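Local coordinates for coatomer subunit delta (Saccharomyces cerevisiae, PDB 5FJZ), which belongs to the COPI coat, probably serving retrograde Golgi-to-ER transport, and here contributes its mu-homology domain, caught binding a tryptophan-motif peptide of Dsl1, at residues K67-K72 and S235-A240; Q80-L83 and L87-L90. One frame throughout, in Å; residues are numbered along the deposited sequence.

Interaction 1 of 2, residues K67-K72 and S235-A240; sequences KSFQFK and SFTGMA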
loop_
_atom_site.group_PDB
_atom_site.type_symbol
_atom_site.label_atom_id
_atom_site.label_comp_id
_atom_site.label_asym_id
_atom_site.label_seq_id
_atom_site.Cartn_x
_atom_site.Cartn_y
_atom_site.Cartn_z
ATOM N N LYS A 67 -11.934 15.977 -22.886
ATOM C CA LYS A 67 -10.858 15.006 -22.696
ATOM C C LYS A 67 -10.054 15.278 -21.377
ATOM O O LYS A 67 -9.351 14.391 -20.885
ATOM C CB LYS A 67 -9.954 15.064 -23.877
ATOM C CG LYS A 67 -10.600 14.402 -25.107
ATOM C CD LYS A 67 -9.600 14.261 -26.230
ATOM C CE LYS A 67 -10.286 13.720 -27.490
ATOM N NZ LYS A 67 -9.230 13.622 -28.516
ATOM N N SER A 68 -10.072 16.527 -20.899
ATOM C CA SER A 68 -9.260 16.846 -19.690
ATOM C C SER A 68 -9.841 16.090 -18.483
ATOM O O SER A 68 -9.150 16.029 -17.429
ATOM C CB SER A 68 -9.218 18.370 -19.435
ATOM O OG SER A 68 -10.512 18.887 -19.133
ATOM N N PHE A 69 -11.048 15.537 -18.580
ATOM C CA PHE A 69 -11.622 14.703 -17.531
ATOM C C PHE A 69 -11.296 13.189 -17.589
ATOM O O PHE A 69 -11.510 12.524 -16.608
ATOM C CB PHE A 69 -13.126 14.916 -17.410
ATOM C CG PHE A 69 -13.465 16.121 -16.586
ATOM C CD1 PHE A 69 -13.543 16.039 -15.229
ATOM C CD2 PHE A 69 -13.628 17.350 -17.183
ATOM C CE1 PHE A 69 -13.850 17.175 -14.475
ATOM C CE2 PHE A 69 -13.949 18.494 -16.449
ATOM C CZ PHE A 69 -14.039 18.401 -15.075
ATOM N N GLN A 70 -10.688 12.738 -18.673
ATOM C CA GLN A 70 -10.459 11.315 -19.013
ATOM C C GLN A 70 -11.576 10.437 -18.445
ATOM O O GLN A 70 -11.310 9.651 -17.538
ATOM C CB GLN A 70 -9.088 10.848 -18.450
ATOM C CG GLN A 70 -7.965 11.055 -19.402
ATOM C CD GLN A 70 -7.886 9.889 -20.407
ATOM O OE1 GLN A 70 -8.772 9.693 -21.251
ATOM N NE2 GLN A 70 -6.813 9.147 -20.333
ATOM N N PHE A 71 -12.772 10.641 -18.917
ATOM C CA PHE A 71 -13.944 9.843 -18.581
ATOM C C PHE A 71 -13.622 8.395 -18.987
ATOM O O PHE A 71 -13.105 8.122 -20.060
ATOM C CB PHE A 71 -15.197 10.345 -19.246
ATOM C CG PHE A 71 -15.813 11.537 -18.632
ATOM C CD1 PHE A 71 -16.381 11.476 -17.366
ATOM C CD2 PHE A 71 -15.813 12.765 -19.300
ATOM C CE1 PHE A 71 -16.945 12.567 -16.785
ATOM C CE2 PHE A 71 -16.406 13.858 -18.702
ATOM C CZ PHE A 71 -16.977 13.762 -17.466
ATOM N N LYS A 72 -13.845 7.497 -18.063
ATOM C CA LYS A 72 -13.432 6.080 -18.277
ATOM C C LYS A 72 -14.576 5.270 -17.766
ATOM O O LYS A 72 -15.025 5.453 -16.630
ATOM C CB LYS A 72 -12.127 5.756 -17.558
ATOM C CG LYS A 72 -11.595 4.361 -17.862
ATOM C CD LYS A 72 -10.754 3.801 -16.714
ATOM C CE LYS A 72 -9.397 4.525 -16.586
ATOM N NZ LYS A 72 -9.462 5.810 -15.795
ATOM N N SER A 235 -22.739 17.298 -8.432
ATOM C CA SER A 235 -21.410 17.267 -7.825
ATOM C C SER A 235 -20.677 18.584 -7.953
ATOM O O SER A 235 -21.073 19.476 -8.759
ATOM C CB SER A 235 -20.507 16.154 -8.488
ATOM O OG SER A 235 -19.948 16.601 -9.745
ATOM N N PHE A 236 -19.543 18.666 -7.273
ATOM C CA PHE A 236 -18.589 19.773 -7.438
ATOM C C PHE A 236 -18.290 20.131 -8.905
ATOM O O PHE A 236 -18.219 21.298 -9.262
ATOM C CB PHE A 236 -17.276 19.580 -6.601
ATOM C CG PHE A 236 -16.286 20.757 -6.659
ATOM C CD1 PHE A 236 -16.600 22.027 -6.102
ATOM C CD2 PHE A 236 -15.003 20.588 -7.187
ATOM C CE1 PHE A 236 -15.671 23.074 -6.118
ATOM C CE2 PHE A 236 -14.065 21.645 -7.198
ATOM C CZ PHE A 236 -14.399 22.882 -6.682
ATOM N N THR A 237 -18.003 19.158 -9.728
ATOM C CA THR A 237 -17.594 19.498 -11.121
ATOM C C THR A 237 -18.844 19.615 -12.003
ATOM O O THR A 237 -18.718 19.810 -13.199
ATOM C CB THR A 237 -16.686 18.449 -11.709
ATOM O OG1 THR A 237 -17.379 17.196 -11.638
ATOM C CG2 THR A 237 -15.370 18.410 -10.948
ATOM N N GLY A 238 -20.032 19.450 -11.434
ATOM C CA GLY A 238 -21.278 19.469 -12.250
ATOM C C GLY A 238 -21.872 18.152 -12.690
ATOM O O GLY A 238 -22.815 18.141 -13.449
ATOM N N MET A 239 -21.304 16.998 -12.281
ATOM C CA MET A 239 -21.909 15.735 -12.624
ATOM C C MET A 239 -23.267 15.552 -11.944
ATOM O O MET A 239 -23.447 15.875 -10.773
ATOM C CB MET A 239 -20.892 14.584 -12.245
ATOM C CG MET A 239 -21.280 13.097 -12.591
ATOM S SD MET A 239 -21.695 12.666 -14.298
ATOM C CE MET A 239 -20.134 12.965 -15.125
ATOM N N ALA A 240 -24.211 15.007 -12.705
ATOM C CA ALA A 240 -25.592 14.865 -12.236
ATOM C C ALA A 240 -26.345 13.923 -13.209
ATOM O O ALA A 240 -25.896 13.632 -14.284
ATOM C CB ALA A 240 -26.263 16.235 -12.209
#
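Ser235 OG, in the turn whose Thr237 meets Phe69, accepts the backbone N-H of Met239, a residue that itself reaches across to Phe71; the bond from Met239 N to Ser235 OG is 2.9 Å long and bent to 135°. Glu21 OE2 adds a weak hydrogen bond to the same hydroxyl and a full one to Thr237 OG1, so one carboxylate oxygen of strand 15-27 ties down the side chains of Ser235 and Thr237. The turn is type I from Ser235 to Gly238, closed by Gly238 N to Ser235 O at 2.9 Å and followed by a G1 beta bulge at Gly238, with Ser235 N bonded to Met239 O (2.8 Å).

Against this loop stand two phenylalanines. Phe69 offers its ring edge: CE1 lies 4.0 Å from Thr237 CG2, which sits near the ring plane. Phe71 CE1 meets Met239 CE at 3.6 Å. Met239 starts out with CG anti to its backbone N (chi1 -177°), then bends at both later torsions, bringing its terminal methyl obliquely to the ring. Phe69 CB lies 3.7 Å above one face of the Phe71 ring, toward its rim.

The contact joins two loops of the mu-homology domain, between strands 54-58 and 72-73 and between strands 220-229 and 241-246. Trp109 of strand 104-113 touches both Thr237 and Met239, while Arg110 of the same strand shares a backbone hydrogen bond with Phe69; Ile19 of strand 15-27 packs on Met239.

Interaction 2 of 2, residues Q80-L83 and L87-L90; sequences QSFL and LISL
Ser81 and Phe82 pack on Leu87, Ile88 and Ser89 where the chain doubles back from helix 79-85 into strand 87-88, a tight helix-to-strand connection in the mu-homology domain. That strand forms one edge of a small antiparallel sheet, next to strand 54-58, and Ile88 shares a backbone hydrogen bond with Leu56.

A single, weak hydrogen bond spans the turn: Leu87 N reaches Ser81 O at 3.4 Å, nearly straight at 159°. Ser81 O also accepts a bond from Thr85 OG1, so two donors converge on this carbonyl near the helix end. Leu87 O approaches the next helix residue, lying 3.2 Å from Phe82 CA in a CA-H...O contact and near the plane of the Phe82 ring, at its edge.

Phe82 and Ile88 run side by side in the same direction, with Phe82 CD1 3.9 Å from Ile88 CD1. The Phe82 ring gets there with CG anti to the backbone N (chi1 164°), and Leu58, Val64 and Leu107 pack around it. Ser81 turns its hydroxyl to Asp78 OD2 in a hydrogen bond, and its CB rests 3.7 Å from Ser89 OG.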
loop_
_atom_site.group_PDB
_atom_site.type_symbol
_atom_site.label_atom_id
_atom_site.label_comp_id
_atom_site.label_asym_id
_atom_site.label_seq_id
_atom_site.Cartn_x
_atom_site.Cartn_y
_atom_site.Cartn_z
ATOM N N GLN A 80 -19.277 3.475 -26.182
ATOM C CA GLN A 80 -19.865 4.218 -27.327
ATOM C C GLN A 80 -21.162 4.870 -26.986
ATOM O O GLN A 80 -21.362 6.038 -27.355
ATOM C CB GLN A 80 -20.063 3.300 -28.542
ATOM C CG GLN A 80 -18.804 2.636 -29.014
ATOM C CD GLN A 80 -17.883 3.690 -29.566
ATOM O OE1 GLN A 80 -17.485 4.537 -28.802
ATOM N NE2 GLN A 80 -17.586 3.697 -30.892
ATOM N N SER A 81 -22.054 4.169 -26.280
ATOM C CA SER A 81 -23.302 4.790 -25.785
ATOM C C SER A 81 -23.086 5.951 -24.779
ATOM O O SER A 81 -23.866 6.895 -24.754
ATOM C CB SER A 81 -24.205 3.788 -25.091
ATOM O OG SER A 81 -24.643 2.831 -26.015
ATOM N N PHE A 82 -22.064 5.850 -23.952
ATOM C CA PHE A 82 -21.768 6.955 -23.044
ATOM C C PHE A 82 -21.354 8.224 -23.822
ATOM O O PHE A 82 -21.846 9.369 -23.603
ATOM C CB PHE A 82 -20.649 6.518 -22.088
ATOM C CG PHE A 82 -20.022 7.670 -21.392
ATOM C CD1 PHE A 82 -20.693 8.293 -20.332
ATOM C CD2 PHE A 82 -18.779 8.124 -21.761
ATOM C CE1 PHE A 82 -20.097 9.359 -19.652
ATOM C CE2 PHE A 82 -18.191 9.181 -21.085
ATOM C CZ PHE A 82 -18.869 9.806 -20.068
ATOM N N LEU A 83 -20.451 8.003 -24.761
ATOM C CA LEU A 83 -19.938 9.083 -25.606
ATOM C C LEU A 83 -21.007 9.666 -26.549
ATOM O O LEU A 83 -21.110 10.897 -26.696
ATOM C CB LEU A 83 -18.773 8.574 -26.449
ATOM C CG LEU A 83 -17.319 8.868 -26.117
ATOM C CD1 LEU A 83 -17.109 9.355 -24.705
ATOM C CD2 LEU A 83 -16.362 7.716 -26.519
ATOM N N LEU A 87 -25.289 8.057 -21.930
ATOM C CA LEU A 87 -26.081 6.917 -21.424
ATOM C C LEU A 87 -25.145 5.925 -20.787
ATOM O O LEU A 87 -24.064 5.712 -21.279
ATOM C CB LEU A 87 -26.812 6.283 -22.594
ATOM C CG LEU A 87 -27.975 5.402 -22.176
ATOM C CD1 LEU A 87 -29.100 6.242 -21.549
ATOM C CD2 LEU A 87 -28.430 4.669 -23.439
ATOM N N ILE A 88 -25.478 5.507 -19.576
ATOM C CA ILE A 88 -24.745 4.433 -18.917
ATOM C C ILE A 88 -25.604 3.179 -19.129
ATOM O O ILE A 88 -26.701 3.120 -18.593
ATOM C CB ILE A 88 -24.578 4.722 -17.411
ATOM C CG1 ILE A 88 -23.697 5.964 -17.160
ATOM C CG2 ILE A 88 -23.981 3.555 -16.665
ATOM C CD1 ILE A 88 -22.307 5.900 -17.761
ATOM N N SER A 89 -25.009 2.194 -19.780
ATOM C CA SER A 89 -25.695 0.972 -20.245
ATOM C C SER A 89 -24.653 -0.118 -20.332
ATOM O O SER A 89 -23.470 0.166 -20.565
ATOM C CB SER A 89 -26.326 1.206 -21.619
ATOM O OG SER A 89 -25.316 1.290 -22.641
ATOM N N LEU A 90 -25.070 -1.382 -20.189
ATOM C CA LEU A 90 -24.127 -2.521 -20.307
ATOM C C LEU A 90 -23.644 -2.776 -21.729
ATOM O O LEU A 90 -24.385 -2.587 -22.674
ATOM C CB LEU A 90 -24.765 -3.780 -19.708
ATOM C CG LEU A 90 -24.955 -3.671 -18.198
ATOM C CD1 LEU A 90 -25.846 -4.780 -17.704
ATOM C CD2 LEU A 90 -23.623 -3.733 -17.474
#

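Overall arrangement
Along the chain both segments of interaction 2 fall between the two halves of interaction 1: residues 80-83 and 87-90 follow 67-72 closely, whereas 235-240 arrives some 145 residues later. The contacts have centres about 15 Å apart on the same side of the chain's centre, yet meet directly, with Phe71 CB 3.7 Å from Phe82 CE2. Strand 104-113 is common ground, packing against side chains of both. The three-stranded sheet 87-88, 54-58, 241-246 also connects them, since 235-240 leads straight into its far edge strand. Three of the four segments lie in the region that interacts with Dsl1, and Lys72 and Leu90 each pack on an aromatic side chain of the bound peptide.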